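Local atomic coordinates of tRNA threonylcarbamoyladenosine biosynthesis protein TsaB (Pseudomonas aeruginosa, PDB entry 5BR9), a protein that probably takes part in forming the threonylcarbamoyladenosine (t6A) modification of tRNA, as the TsaB member of the KAE1/TsaD family. Residues M9-A14 and A64-A69; T17-C22 and L192-E197; A21-L26 and S34-I39; F70-G75 and L219-R224; S102-L107 and A122-R127. One frame throughout, in Å; residues are numbered along the deposited sequence.

Contact 1 of 5, residues M9-A14 and A64-A69; sequences MSTLLA and AVDAIA
Asp66 is the first bump here: its carboxylate stands out from the bend ahead of its strand and fits against the backbone of Ser10 and Thr11. OD2 takes the Thr11 N-H in a nearly straight bond, with Asp66 OD2 2.7 Å from Thr11 N, approached from above the carboxylate plane, 38° out of it. In return Asp66 N donates to Thr11 O at 2.7 Å, so one residue grips both the backbone N-H and the C=O of Thr11. CG of Asp66 lies beside its own backbone N (chi1 -64°), which lets a single residue make both bonds. A water carries OD2 on to Met9 O.

Thr11 is the answering bump. Its CB presses on Ala64 O at 3.3 Å, CG2 lies over the bend near Val65 CA, and OG1 shares a water with Ala64 O. Past this bend, strands 12-16 and 67-71 run parallel as neighbours in the five-stranded sheet of the N-terminal half, built in the 3-2-1-4-5 order of the actin-like ATPase (ASKHA) fold. Leu13 gives both its N-H and its C=O to the neighbouring strand, Leu13 N to Ala67 O at 3.2 Å and Ala69 N to Leu13 O at 2.8 Å.

On one face Leu13 CB meets Val65 CG1 at 4.0 Å, while Ile68 turns up to Val87 and Leu90 of helix 77-94. The other face is low, made of Ala14, Ala67 and Ala69, and Leu12 rises from it with CD2 leaning on Ala67 CB at 3.8 Å. Helix 196-208 settles onto that relief, Leu200 on Leu12, Ala203 on Ala69 and Trp207 on Ala67.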
# COMPACT_ATOMS: atom_id res chain seq x y z
N MET A 9 4.96 30.82 2.81
CA MET A 9 4.01 29.98 3.51
C MET A 9 3.90 28.59 2.90
O MET A 9 3.89 28.44 1.69
CB MET A 9 2.65 30.65 3.57
CG MET A 9 2.67 31.81 4.57
SD MET A 9 1.04 32.36 5.11
CE MET A 9 0.44 33.15 3.62
N SER A 10 3.85 27.57 3.76
CA SER A 10 3.91 26.19 3.31
C SER A 10 2.56 25.62 2.92
O SER A 10 1.54 25.94 3.52
CB SER A 10 4.51 25.29 4.40
OG SER A 10 5.87 25.59 4.63
N THR A 11 2.57 24.74 1.94
CA THR A 11 1.36 24.03 1.59
C THR A 11 1.59 22.56 1.91
O THR A 11 2.49 21.94 1.36
CB THR A 11 0.98 24.25 0.11
OG1 THR A 11 0.76 25.65 -0.11
CG2 THR A 11 -0.31 23.52 -0.23
N LEU A 12 0.83 22.03 2.86
CA LEU A 12 0.99 20.65 3.33
C LEU A 12 -0.28 19.84 3.18
O LEU A 12 -1.37 20.30 3.54
CB LEU A 12 1.43 20.61 4.81
CG LEU A 12 2.75 21.27 5.19
CD1 LEU A 12 2.96 21.19 6.71
CD2 LEU A 12 3.93 20.63 4.42
N LEU A 13 -0.12 18.61 2.71
CA LEU A 13 -1.23 17.67 2.56
C LEU A 13 -1.09 16.57 3.63
O LEU A 13 0.01 16.03 3.85
CB LEU A 13 -1.23 17.05 1.14
CG LEU A 13 -2.33 16.04 0.78
CD1 LEU A 13 -3.70 16.73 0.82
CD2 LEU A 13 -2.08 15.39 -0.58
N ALA A 14 -2.19 16.27 4.30
CA ALA A 14 -2.19 15.27 5.36
C ALA A 14 -3.29 14.25 5.14
O ALA A 14 -4.37 14.59 4.67
CB ALA A 14 -2.36 15.93 6.72
N ALA A 64 1.17 22.35 -6.01
CA ALA A 64 1.46 23.38 -5.01
C ALA A 64 1.88 22.79 -3.65
O ALA A 64 2.39 23.51 -2.79
CB ALA A 64 0.24 24.29 -4.82
N VAL A 65 1.67 21.49 -3.49
CA VAL A 65 1.97 20.78 -2.24
C VAL A 65 3.48 20.65 -2.00
O VAL A 65 4.22 20.18 -2.87
CB VAL A 65 1.29 19.39 -2.23
CG1 VAL A 65 1.76 18.55 -1.05
CG2 VAL A 65 -0.24 19.53 -2.24
N ASP A 66 3.92 21.05 -0.81
CA ASP A 66 5.34 21.04 -0.49
C ASP A 66 5.82 19.71 0.11
O ASP A 66 6.97 19.30 -0.08
CB ASP A 66 5.64 22.19 0.48
CG ASP A 66 5.39 23.56 -0.15
OD1 ASP A 66 5.71 23.72 -1.35
OD2 ASP A 66 4.89 24.47 0.55
N ALA A 67 4.92 19.04 0.83
CA ALA A 67 5.25 17.78 1.49
C ALA A 67 3.95 17.05 1.85
O ALA A 67 2.89 17.67 1.96
CB ALA A 67 6.10 18.02 2.73
N ILE A 68 4.04 15.73 2.00
CA ILE A 68 2.86 14.92 2.31
C ILE A 68 3.06 14.19 3.63
O ILE A 68 4.06 13.49 3.80
CB ILE A 68 2.55 13.92 1.20
CG1 ILE A 68 2.49 14.63 -0.16
CG2 ILE A 68 1.24 13.23 1.49
CD1 ILE A 68 2.40 13.70 -1.33
N ALA A 69 2.14 14.40 4.56
CA ALA A 69 2.19 13.76 5.86
C ALA A 69 1.15 12.66 5.97
O ALA A 69 0.07 12.77 5.40
CB ALA A 69 1.98 14.79 6.95
O HOH W 1 4.50 26.83 -0.81
O HOH W 2 7.41 24.93 2.48
O HOH W 3 2.37 26.22 -2.21

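Contact 2 of 5, residues T17-C22 and L192-E197; sequences TSTEAC and LLPHAE
Ser18, Thr19 and Ala21 meet Leu193 and Pro194 where the turn joining strands 12-16 and 21-28 of the actin-like (ASKHA) fold backs onto the lead-in to helix 196-208. No hydrogen bond crosses; the contact is side-chain packing round an ST turn.

Ser18 comes first, its OG lying 3.7 Å from Pro194 CG while the hydroxyl bonds to Asp16. Thr19 carries most of the load. Its methyl reaches straight toward the pyrrolidine ring, with Thr19 CG2 3.5 Å from Pro194 CD. Its hydroxyl sits between the backbone N and the carbonyl carbon (chi1 66°), where OG1 accepts from Ala21 N at 3.0 Å and closes the ST turn. The same OG1 faces Leu193 CD1. Glu20 is poorly ordered and merely skirts Leu193, crossing it at about a right angle. Ala21 then offers its methyl to the leucine, Ala21 CB to Leu193 CD1 being 4.2 Å.

Beyond the proline the chain enters the helix. His195 takes the N-cap position: its ND1 accepts from Glu197 N at 3.1 Å, with that nitrogen only 8° out of the imidazole plane.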
# COMPACT_ATOMS: atom_id res chain seq x y z
N THR A 17 -5.48 6.90 7.39
CA THR A 17 -6.32 5.74 7.10
C THR A 17 -6.05 4.60 8.05
O THR A 17 -6.29 3.44 7.73
CB THR A 17 -6.09 5.23 5.66
OG1 THR A 17 -4.70 4.95 5.49
CG2 THR A 17 -6.51 6.26 4.64
N SER A 18 -5.54 4.93 9.23
CA SER A 18 -5.12 3.91 10.20
C SER A 18 -6.30 3.26 10.91
O SER A 18 -6.14 2.26 11.63
CB SER A 18 -4.14 4.52 11.22
OG SER A 18 -4.78 5.49 12.04
N THR A 19 -7.47 3.88 10.81
CA THR A 19 -8.65 3.36 11.50
C THR A 19 -9.77 3.19 10.51
O THR A 19 -9.56 3.34 9.31
CB THR A 19 -9.11 4.31 12.65
OG1 THR A 19 -9.57 5.56 12.11
CG2 THR A 19 -7.99 4.55 13.64
N GLU A 20 -10.97 2.89 11.02
CA GLU A 20 -12.18 2.84 10.21
C GLU A 20 -12.52 4.24 9.67
O GLU A 20 -13.33 4.40 8.75
CB GLU A 20 -13.35 2.28 11.02
CG GLU A 20 -13.83 3.20 12.14
CD GLU A 20 -14.99 2.62 12.95
OE1 GLU A 20 -15.21 3.09 14.08
OE2 GLU A 20 -15.67 1.69 12.45
N ALA A 21 -11.89 5.26 10.26
CA ALA A 21 -12.00 6.64 9.80
C ALA A 21 -11.00 6.91 8.69
O ALA A 21 -9.85 6.44 8.73
CB ALA A 21 -11.79 7.62 10.95
N CYS A 22 -11.45 7.64 7.68
CA CYS A 22 -10.59 8.09 6.61
C CYS A 22 -10.62 9.62 6.58
O CYS A 22 -11.69 10.23 6.54
CB CYS A 22 -11.04 7.51 5.27
SG CYS A 22 -9.90 7.88 3.91
N LEU A 192 -12.06 7.82 20.89
CA LEU A 192 -11.36 8.82 20.08
C LEU A 192 -10.39 8.21 19.07
O LEU A 192 -9.58 7.33 19.40
CB LEU A 192 -10.59 9.80 20.97
CG LEU A 192 -10.23 11.10 20.26
CD1 LEU A 192 -11.48 11.99 20.03
CD2 LEU A 192 -9.13 11.84 21.03
N LEU A 193 -10.46 8.72 17.84
CA LEU A 193 -9.70 8.23 16.71
C LEU A 193 -8.79 9.35 16.16
O LEU A 193 -9.00 10.51 16.48
CB LEU A 193 -10.65 7.71 15.62
CG LEU A 193 -11.57 6.53 15.99
CD1 LEU A 193 -12.43 6.11 14.81
CD2 LEU A 193 -10.74 5.34 16.51
N PRO A 194 -7.75 8.99 15.38
CA PRO A 194 -6.90 9.98 14.71
C PRO A 194 -7.69 10.85 13.74
O PRO A 194 -8.66 10.38 13.18
CB PRO A 194 -5.89 9.12 13.96
CG PRO A 194 -5.82 7.87 14.73
CD PRO A 194 -7.22 7.63 15.22
N HIS A 195 -7.28 12.09 13.55
CA HIS A 195 -7.96 13.02 12.66
C HIS A 195 -6.88 13.77 11.85
O HIS A 195 -5.90 14.28 12.42
CB HIS A 195 -8.82 13.97 13.49
CG HIS A 195 -9.83 14.73 12.71
ND1 HIS A 195 -9.50 15.57 11.67
CD2 HIS A 195 -11.17 14.85 12.87
CE1 HIS A 195 -10.60 16.13 11.19
NE2 HIS A 195 -11.62 15.72 11.91
N ALA A 196 -7.02 13.80 10.53
CA ALA A 196 -6.02 14.43 9.67
C ALA A 196 -5.76 15.90 10.03
O ALA A 196 -4.66 16.42 9.81
CB ALA A 196 -6.43 14.32 8.22
N GLU A 197 -6.77 16.56 10.59
CA GLU A 197 -6.60 17.95 11.04
C GLU A 197 -5.47 18.07 12.08
O GLU A 197 -4.67 19.01 12.05
CB GLU A 197 -7.90 18.50 11.63
CG GLU A 197 -7.73 19.88 12.23
CD GLU A 197 -9.03 20.47 12.75
OE1 GLU A 197 -10.08 19.80 12.67
OE2 GLU A 197 -8.99 21.62 13.24

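Contact 3 of 5, residues A21-L26 and S34-I39; sequences ACSVAL and SHYEVI
Cys22 and Glu37 exchange two backbone hydrogen bonds, Cys22 N to Glu37 O at 2.7 Å and Glu37 N to Cys22 O at 2.9 Å. Two residues further along, Val24 and His35 do the same, with Val24 N to His35 O at 3.0 Å and His35 N to Val24 O at 2.9 Å. Between these hydrogen-bonded pairs lies the non-hydrogen-bonded pair Ser23 and Tyr36, where the Ser23 CA-H makes a bent contact with His35 O.

This is the ladder of a beta hairpin: strand 21-28 turns back as strand 31-38, one of the two outermost strands of the N-terminal sheet in this chain, and the two short segments lie 168° apart in direction.

Ala21, Ser23, Ala25, Ser34 and Tyr36 share one face. Tyr36 CG is anti to the backbone N (chi1 179°), and the ring is laid back along the neighbouring strand, meeting Ser23 CB through CD1 at 3.7 Å and Ala21 CB through OH at 3.6 Å. His195 stacks on this tyrosine, and Ser23 OG bonds to Ala196 N at the start of helix 196-208. Towards the hairpin end the packing is small against small, with Ala25 CB 3.7 Å from Ser34 CB.

The other face carries Cys22, Val24, His35 and Glu37 towards helix 43-58, where Leu54 packs on Val24; in one of its two conformers His35 bonds through NE2 to Glu57. Just past the strand end, Ile39 folds back on this side and sets its CD1 on Cys22 CB at 3.7 Å.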
# COMPACT_ATOMS: atom_id res chain seq x y z
N ALA A 21 -11.89 5.26 10.26
CA ALA A 21 -12.00 6.64 9.80
C ALA A 21 -11.00 6.91 8.69
O ALA A 21 -9.85 6.44 8.73
CB ALA A 21 -11.79 7.62 10.95
N CYS A 22 -11.45 7.64 7.68
CA CYS A 22 -10.59 8.09 6.61
C CYS A 22 -10.62 9.62 6.58
O CYS A 22 -11.69 10.23 6.54
CB CYS A 22 -11.04 7.51 5.27
SG CYS A 22 -9.90 7.88 3.91
N SER A 23 -9.47 10.27 6.66
CA SER A 23 -9.51 11.72 6.70
C SER A 23 -8.33 12.35 6.00
O SER A 23 -7.25 11.74 5.86
CB SER A 23 -9.60 12.21 8.15
OG SER A 23 -8.44 11.89 8.88
N VAL A 24 -8.56 13.57 5.50
CA VAL A 24 -7.57 14.30 4.74
C VAL A 24 -7.59 15.75 5.20
O VAL A 24 -8.62 16.27 5.60
CB VAL A 24 -7.83 14.18 3.21
CG1 VAL A 24 -7.79 12.70 2.77
CG2 VAL A 24 -9.17 14.80 2.84
N ALA A 25 -6.45 16.41 5.13
CA ALA A 25 -6.41 17.79 5.58
C ALA A 25 -5.39 18.53 4.74
O ALA A 25 -4.48 17.92 4.16
CB ALA A 25 -6.10 17.88 7.07
N LEU A 26 -5.57 19.84 4.65
CA LEU A 26 -4.73 20.66 3.81
C LEU A 26 -4.42 21.95 4.50
O LEU A 26 -5.33 22.61 5.03
CB LEU A 26 -5.42 20.91 2.47
CG LEU A 26 -4.64 21.80 1.51
CD1 LEU A 26 -3.45 21.04 0.98
CD2 LEU A 26 -5.53 22.23 0.38
N SER A 34 -10.14 20.41 6.38
CA SER A 34 -10.12 18.95 6.54
C SER A 34 -11.46 18.32 6.24
O SER A 34 -12.49 18.99 6.24
CB SER A 34 -9.68 18.55 7.96
OG SER A 34 -10.63 18.94 8.94
N HIS A 35 -11.42 17.02 5.95
CA HIS A 35 -12.63 16.23 5.81
C HIS A 35 -12.41 14.84 6.38
O HIS A 35 -11.32 14.27 6.31
CB HIS A 35 -13.09 16.18 4.35
CG HIS A 35 -13.68 17.48 3.86
ND1 HIS A 35 -14.93 17.92 4.25
CD2 HIS A 35 -13.17 18.44 3.05
CE1 HIS A 35 -15.17 19.09 3.68
NE2 HIS A 35 -14.12 19.43 2.95
N TYR A 36 -13.47 14.30 6.98
CA TYR A 36 -13.39 13.12 7.82
C TYR A 36 -14.62 12.22 7.57
O TYR A 36 -15.75 12.70 7.60
CB TYR A 36 -13.29 13.58 9.28
CG TYR A 36 -13.22 12.54 10.39
CD1 TYR A 36 -12.00 12.24 11.01
CD2 TYR A 36 -14.37 11.93 10.88
CE1 TYR A 36 -11.93 11.32 12.06
CE2 TYR A 36 -14.30 11.00 11.92
CZ TYR A 36 -13.08 10.70 12.51
OH TYR A 36 -13.03 9.79 13.55
N GLU A 37 -14.39 10.94 7.28
CA GLU A 37 -15.50 10.00 7.08
C GLU A 37 -15.23 8.66 7.76
O GLU A 37 -14.10 8.17 7.73
CB GLU A 37 -15.74 9.76 5.59
CG GLU A 37 -16.33 10.93 4.83
CD GLU A 37 -16.50 10.63 3.35
OE1 GLU A 37 -16.55 9.44 2.96
OE2 GLU A 37 -16.57 11.60 2.57
N VAL A 38 -16.25 8.06 8.37
CA VAL A 38 -16.11 6.69 8.83
C VAL A 38 -16.58 5.77 7.71
O VAL A 38 -17.74 5.81 7.31
CB VAL A 38 -16.85 6.42 10.18
CG1 VAL A 38 -16.23 7.25 11.30
CG2 VAL A 38 -18.32 6.72 10.07
N ILE A 39 -15.66 4.97 7.18
CA ILE A 39 -15.96 4.08 6.07
C ILE A 39 -15.07 2.84 6.14
O ILE A 39 -13.98 2.81 5.56
CB ILE A 39 -15.79 4.79 4.70
CG1 ILE A 39 -14.57 5.72 4.70
CG2 ILE A 39 -17.06 5.53 4.30
CD1 ILE A 39 -13.52 5.35 3.68

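Contact 4 of 5, residues F70-G75 and L219-R224; sequences FGRGPG and LPVYLR
The Phe70 ring meets the C-terminal tail through its far carbon, CZ. Val221 CG2 comes to within 4.1 Å of Phe70 CZ, and Leu219 CD2 approaches the same carbon more loosely; both methyls arrive at a slant to the ring. The second flat group, Tyr222, takes no part across the segments and carries on one face the carbonyl carbon of Pro220, 4.0 Å above the plane and offset toward the rim.

Val221 carries most of the tail's share of the packing. Both its methyls lie against Arg72 CB from one side, Val221 CG2 at 3.6 Å and Val221 CG1 at 3.8 Å, so the valine packs on the aliphatic root of the arginine. An inverse gamma turn centred on Pro220 delivers it there, closed by Val221 N to Leu219 O at 2.7 Å. Leu223, poorly ordered, adds a light touch from CD2 toward Arg72 O.

Arg72 bends sharply at its second torsion (chi2 90°), which carries the guanidinium off the tail. There NH1 makes a salt bridge with Glu149 and a weak bond to Gly73 O. The loop then turns at Gly73, whose positive phi of 92° suits glycine, and goes on through a cis peptide before Pro74. No hydrogen bond joins the two segments; the tail rests by apolar contact.

Phe70 lies on strand 67-71, with Arg72 just after it, beside strand 98-101, whose Ala100 touches Phe70, Arg72 and Val221. The tail thus lies against the N-terminal half of the actin-like (ASKHA) fold, flanked by helix 77-94, with Ile84 and Val87 on Phe70, Gln88 on Leu219 and Arg81 on Leu223.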
# COMPACT_ATOMS: atom_id res chain seq x y z
N PHE A 70 1.46 11.61 6.73
CA PHE A 70 0.51 10.53 6.94
C PHE A 70 0.69 9.89 8.32
O PHE A 70 1.79 9.91 8.87
CB PHE A 70 0.65 9.46 5.85
CG PHE A 70 1.95 8.72 5.91
CD1 PHE A 70 2.03 7.45 6.48
CD2 PHE A 70 3.11 9.28 5.39
CE1 PHE A 70 3.23 6.76 6.54
CE2 PHE A 70 4.32 8.59 5.44
CZ PHE A 70 4.38 7.35 6.02
N GLY A 71 -0.37 9.30 8.86
CA GLY A 71 -0.26 8.52 10.07
C GLY A 71 0.39 7.17 9.78
O GLY A 71 -0.13 6.39 8.98
N ARG A 72 1.52 6.89 10.41
CA ARG A 72 2.26 5.66 10.12
C ARG A 72 1.87 4.53 11.07
O ARG A 72 2.59 3.54 11.20
CB ARG A 72 3.77 5.92 10.20
CG ARG A 72 4.24 6.64 11.47
CD ARG A 72 4.59 5.67 12.59
NE ARG A 72 5.42 6.31 13.62
CZ ARG A 72 5.34 6.04 14.92
NH1 ARG A 72 4.46 5.16 15.36
NH2 ARG A 72 6.14 6.67 15.78
N GLY A 73 0.72 4.66 11.71
CA GLY A 73 0.32 3.71 12.72
C GLY A 73 0.79 4.18 14.08
O GLY A 73 1.36 5.27 14.20
N PRO A 74 0.58 3.36 15.12
CA PRO A 74 -0.04 2.04 15.00
C PRO A 74 -1.55 2.10 14.78
O PRO A 74 -2.17 3.15 14.98
CB PRO A 74 0.29 1.39 16.34
CG PRO A 74 0.38 2.55 17.29
CD PRO A 74 0.95 3.68 16.51
N GLY A 75 -2.13 0.98 14.37
CA GLY A 75 -3.54 0.91 14.01
C GLY A 75 -3.80 -0.33 13.17
O GLY A 75 -3.18 -1.36 13.40
N LEU A 219 12.19 4.34 4.82
CA LEU A 219 11.15 5.01 5.57
C LEU A 219 11.24 4.66 7.05
O LEU A 219 11.31 3.47 7.40
CB LEU A 219 9.79 4.62 5.02
CG LEU A 219 8.65 5.62 4.98
CD1 LEU A 219 9.17 7.00 4.61
CD2 LEU A 219 7.65 5.12 3.95
N PRO A 220 11.22 5.68 7.92
CA PRO A 220 11.24 5.48 9.38
C PRO A 220 9.87 5.03 9.87
O PRO A 220 9.27 5.62 10.77
CB PRO A 220 11.63 6.86 9.92
CG PRO A 220 11.04 7.82 8.90
CD PRO A 220 11.19 7.12 7.57
N VAL A 221 9.37 3.97 9.25
CA VAL A 221 8.12 3.32 9.63
C VAL A 221 8.47 1.86 9.78
O VAL A 221 9.00 1.25 8.86
CB VAL A 221 6.99 3.56 8.60
CG1 VAL A 221 5.70 2.87 9.02
CG2 VAL A 221 6.77 5.05 8.39
N TYR A 222 8.20 1.30 10.96
CA TYR A 222 8.65 -0.06 11.25
C TYR A 222 7.50 -0.94 11.70
O TYR A 222 7.23 -1.05 12.90
CB TYR A 222 9.73 -0.04 12.33
CG TYR A 222 10.78 1.04 12.15
CD1 TYR A 222 11.56 1.11 11.01
CD2 TYR A 222 11.01 1.97 13.16
CE1 TYR A 222 12.53 2.08 10.86
CE2 TYR A 222 11.98 2.95 13.02
CZ TYR A 222 12.74 3.00 11.87
OH TYR A 222 13.71 3.98 11.73
N LEU A 223 6.84 -1.59 10.74
CA LEU A 223 5.71 -2.46 11.03
C LEU A 223 6.16 -3.89 11.33
O LEU A 223 7.09 -4.41 10.72
CB LEU A 223 4.71 -2.44 9.87
CG LEU A 223 4.09 -1.09 9.51
CD1 LEU A 223 3.22 -1.20 8.27
CD2 LEU A 223 3.29 -0.51 10.67
N ARG A 224 5.48 -4.53 12.28
CA ARG A 224 5.83 -5.88 12.74
C ARG A 224 5.43 -6.95 11.72
O ARG A 224 4.25 -7.20 11.48
CB ARG A 224 5.17 -6.17 14.09

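Contact 5 of 5, residues S102-L107 and A122-R127; sequences SDLAIL and AAIDAR
Ile124 pushes its side chain from the strand into the helix and is met by two leucines. Leu107 CD1 lies 3.6 Å from Ile124 CG1, and Leu104 CD2 lies 3.8 Å from that same carbon. The isoleucine thus sits between branches coming from successive turns of the helix. Its tip, CD1, also grazes Asp103 CB. Ala122, two residues earlier on the same side of the strand, packs its methyl on the helix backbone, Ala122 CB to Leu104 O at 3.5 Å, and against Leu104 CD2 at 3.8 Å. Both leucines carry CG beside the backbone N (chi1 -67° for Leu104), which leans their methyls over the strand.

The next shell fixes the helix start. Ser102 is the N-cap, its OG accepting weakly from Leu104 N and Ala105 N, and it is hydrogen-bonded to Glu149 as well. Asp103 points its carboxylate away from the strand, where OD1 takes the N-H of Gly73 and OD2 bonds weakly to Ser18.

Helix 103-115 follows the edge strand 98-101 of the first sheet and leads to strand 119-125, the middle strand of the second, so this buried apolar contact joins the two halves of the actin-like fold. Their short axes pass 7.9 Å apart at 126°. Tyr136 of strand 131-139 touches Leu104 and Ala105, and helix 196-208 backs Ala105 and Ile106 with Leu199 and Leu202.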
# COMPACT_ATOMS: atom_id res chain seq x y z
N SER A 102 3.25 9.60 14.06
CA SER A 102 2.63 8.60 14.90
C SER A 102 1.16 8.87 15.12
O SER A 102 0.77 9.98 15.46
CB SER A 102 3.35 8.53 16.26
OG SER A 102 2.56 7.77 17.15
N ASP A 103 0.35 7.82 15.02
CA ASP A 103 -1.06 7.95 15.33
C ASP A 103 -1.35 8.15 16.82
O ASP A 103 -2.39 8.70 17.18
CB ASP A 103 -1.82 6.75 14.80
CG ASP A 103 -2.15 6.91 13.31
OD1 ASP A 103 -1.49 6.29 12.46
OD2 ASP A 103 -3.08 7.67 13.00
N LEU A 104 -0.43 7.73 17.69
CA LEU A 104 -0.55 8.03 19.13
C LEU A 104 -0.39 9.54 19.35
O LEU A 104 -1.17 10.16 20.09
CB LEU A 104 0.50 7.23 19.94
CG LEU A 104 0.28 5.70 19.97
CD1 LEU A 104 1.53 4.94 20.40
CD2 LEU A 104 -0.90 5.29 20.87
N ALA A 105 0.59 10.15 18.68
CA ALA A 105 0.76 11.61 18.73
C ALA A 105 -0.47 12.30 18.17
O ALA A 105 -0.96 13.28 18.76
CB ALA A 105 2.01 12.06 17.96
N ILE A 106 -1.01 11.79 17.06
CA ILE A 106 -2.16 12.44 16.46
C ILE A 106 -3.34 12.47 17.44
O ILE A 106 -4.03 13.49 17.59
CB ILE A 106 -2.54 11.77 15.13
CG1 ILE A 106 -1.39 11.90 14.14
CG2 ILE A 106 -3.79 12.42 14.57
CD1 ILE A 106 -1.55 10.99 12.93
N LEU A 107 -3.58 11.33 18.09
CA LEU A 107 -4.59 11.24 19.15
C LEU A 107 -4.36 12.27 20.25
O LEU A 107 -5.30 12.85 20.77
CB LEU A 107 -4.56 9.87 19.80
CG LEU A 107 -5.28 8.70 19.18
CD1 LEU A 107 -5.08 7.50 20.13
CD2 LEU A 107 -6.75 9.05 19.00
N ALA A 122 -1.92 8.28 25.33
CA ALA A 122 -2.60 7.72 24.18
C ALA A 122 -2.45 6.20 24.18
O ALA A 122 -1.36 5.68 24.39
CB ALA A 122 -2.05 8.32 22.90
N ALA A 123 -3.55 5.50 23.96
CA ALA A 123 -3.53 4.05 23.90
C ALA A 123 -4.42 3.57 22.77
O ALA A 123 -5.59 3.93 22.71
CB ALA A 123 -4.00 3.42 25.24
N ILE A 124 -3.84 2.77 21.89
CA ILE A 124 -4.54 2.20 20.74
C ILE A 124 -4.51 0.69 20.86
O ILE A 124 -3.45 0.10 21.09
CB ILE A 124 -3.90 2.67 19.41
CG1 ILE A 124 -4.09 4.18 19.22
CG2 ILE A 124 -4.47 1.88 18.24
CD1 ILE A 124 -3.34 4.77 18.03
N ASP A 125 -5.66 0.07 20.67
CA ASP A 125 -5.77 -1.37 20.80
C ASP A 125 -4.82 -2.03 19.81
O ASP A 125 -4.74 -1.63 18.66
CB ASP A 125 -7.19 -1.86 20.52
CG ASP A 125 -7.38 -3.30 20.93
OD1 ASP A 125 -8.33 -3.95 20.47
OD2 ASP A 125 -6.54 -3.81 21.69
N ALA A 126 -4.05 -2.99 20.29
CA ALA A 126 -3.19 -3.80 19.43
C ALA A 126 -3.77 -5.19 19.37
O ALA A 126 -4.71 -5.52 20.10
CB ALA A 126 -1.75 -3.83 19.95
N ARG A 127 -3.24 -6.02 18.50
CA ARG A 127 -3.69 -7.41 18.48
C ARG A 127 -3.19 -8.13 19.74
O ARG A 127 -2.23 -7.69 20.39
CB ARG A 127 -3.20 -8.11 17.21

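How the contacts relate
Contacts 1 and 3 are backbone ladders in the N-terminal sheet, parallel in one and antiparallel in the other, joined where strands 12-16 and 21-28 pair; contact 1 adds a side-chain carboxylate bond ahead of the strand. Contact 2 shares Ala21 and Cys22 with contact 3 but, like contacts 4 and 5, has no hydrogen bond between its segments. Contacts 1 and 5 are buried, contacts 2 and 3 partly so, and contact 4 lies on the surface, where the C-terminal tail rests on the strand that contact 1 also uses. Contact 5 reaches the second sheet, and its Asp103 links it to two others, meeting Ser18 and Pro194 of contact 2 and Gly73 of contact 4.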